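Local structure of serine protease (Arthrobacter nicotinovorans, 3WY8) at residues A[211-214]-A[215-219]. The protein is a trypsin-like serine protease with keratinolytic activity that probably cleaves peptide bonds in protein substrates, this chain being its protease domain. Residues are numbered along the deposited sequence; the frame is centred on the assembly and turned at random.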
loop_
_atom_site.group_PDB
_atom_site.type_symbol
_atom_site.label_atom_id
_atom_site.label_comp_id
_atom_site.label_asym_id
_atom_site.label_seq_id
_atom_site.Cartn_x
_atom_site.Cartn_y
_atom_site.Cartn_z
ATOM N N SER A 211 -0.052 -15.794 1.718
ATOM C CA SER A 211 0.533 -16.420 2.907
ATOM C C SER A 211 1.061 -15.387 3.908
ATOM O O SER A 211 0.924 -15.564 5.126
ATOM C CB SER A 211 1.632 -17.408 2.512
ATOM O OG SER A 211 1.067 -18.568 1.925
ATOM N N THR A 212 1.649 -14.307 3.392
ATOM C CA THR A 212 2.124 -13.212 4.238
ATOM C C THR A 212 0.948 -12.514 4.910
ATOM O O THR A 212 0.999 -12.216 6.101
ATOM C CB THR A 212 2.980 -12.197 3.443
ATOM O OG1 THR A 212 4.059 -12.887 2.799
ATOM C CG2 THR A 212 3.566 -11.142 4.370
ATOM N N TYR A 213 -0.113 -12.268 4.143
ATOM C CA TYR A 213 -1.332 -11.688 4.694
ATOM C C TYR A 213 -1.892 -12.560 5.827
ATOM O O TYR A 213 -2.253 -12.049 6.892
ATOM C CB TYR A 213 -2.385 -11.470 3.598
ATOM C CG TYR A 213 -3.774 -11.275 4.152
ATOM C CD1 TYR A 213 -4.158 -10.055 4.707
ATOM C CD2 TYR A 213 -4.695 -12.322 4.151
ATOM C CE1 TYR A 213 -5.431 -9.878 5.237
ATOM C CE2 TYR A 213 -5.969 -12.158 4.680
ATOM C CZ TYR A 213 -6.331 -10.934 5.221
ATOM O OH TYR A 213 -7.593 -10.770 5.744
ATOM N N ASN A 214 -1.946 -13.871 5.587
ATOM C CA ASN A 214 -2.514 -14.824 6.545
ATOM C C ASN A 214 -1.822 -14.782 7.903
ATOM O O ASN A 214 -2.491 -14.744 8.940
ATOM C CB ASN A 214 -2.477 -16.250 5.981
ATOM C CG ASN A 214 -3.514 -16.485 4.888
ATOM O OD1 ASN A 214 -4.522 -15.780 4.797
ATOM N ND2 ASN A 214 -3.269 -17.491 4.059
ATOM N N THR A 215 -0.490 -14.767 7.896
ATOM C CA THR A 215 0.270 -14.674 9.149
ATOM C C THR A 215 0.104 -13.305 9.829
ATOM O O THR A 215 -0.103 -13.230 11.042
ATOM C CB THR A 215 1.767 -15.100 8.987
ATOM O OG1 THR A 215 2.400 -15.141 10.273
ATOM C CG2 THR A 215 2.548 -14.159 8.068
ATOM N N ALA A 216 0.159 -12.233 9.042
ATOM C CA ALA A 216 -0.011 -10.884 9.580
ATOM C C ALA A 216 -1.386 -10.706 10.220
ATOM O O ALA A 216 -1.495 -10.184 11.327
ATOM C CB ALA A 216 0.207 -9.843 8.490
ATOM N N ALA A 217 -2.426 -11.167 9.526
ATOM C CA ALA A 217 -3.817 -10.948 9.937
ATOM C C ALA A 217 -4.175 -11.611 11.268
ATOM O O ALA A 217 -5.085 -11.162 11.969
ATOM C CB ALA A 217 -4.767 -11.416 8.841
ATOM N N ALA A 218 -3.462 -12.685 11.600
ATOM C CA ALA A 218 -3.680 -13.407 12.854
ATOM C C ALA A 218 -2.842 -12.845 14.005
ATOM O O ALA A 218 -3.139 -13.101 15.176
ATOM C CB ALA A 218 -3.386 -14.892 12.658
ATOM N N SER A 219 -1.815 -12.067 13.662
ATOM C CA SER A 219 -0.768 -11.649 14.608
ATOM C C SER A 219 -1.107 -10.426 15.459
ATOM O O SER A 219 -2.124 -9.770 15.272
ATOM C CB SER A 219 0.542 -11.406 13.862
ATOM O OG SER A 219 1.017 -12.605 13.278
ATOM O OXT SER A 219 -0.346 -10.059 16.363
#
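The backbone O of Tyr-213 accepts the N-H of Ala-217, N to O 2.8 Å, the donor lying almost in line with the carbonyl (C=O...N angle 165°). The same pair meets through its side chains. Ala-217 CB sits over one face of the Tyr-213 ring, 4.2 Å from its centroid and displaced toward the rim, where CE1 and CZ pass beneath it in a CH-pi contact. With CG anti to the backbone N of Tyr-213 (chi1 163°), the ring lies alongside the next turn of the helix, while its hydroxyl bonds to Thr-31 O. One residue back, Ala-216 N reaches Thr-212 O at 3.1 Å, and before it Thr-215 N is bonded to Ser-211 O. With OG1 of Thr-215 anti to the backbone N (chi1 -173°), its CG2 falls between that N and the carbonyl carbon and lies against the carbonyl oxygens of the preceding turn, 3.2 Å from Thr-212 O. This regular i to i+4 pattern gives way at the C-terminus. The bond from Ala-218 N to Thr-215 O is a weak i to i+3 one, and Ser-219 OG takes up the same carbonyl at 2.6 Å, approaching from above its plane; Ser-219 N bonds to Ala-216 O. These are the last turns of helix 207-218, the C-terminal helix of the chymotrypsin-like fold, packed against the six-stranded barrel: Thr-212 and Ala-216 lie on Tyr-78 of strand 72-78 and Phe-95 of strand 94-98, Phe-95 also meets the Tyr-213 ring edge-to-face, and Asn-34, just before strand 37-40, bonds to the Ala-217 backbone and to Ser-219 O.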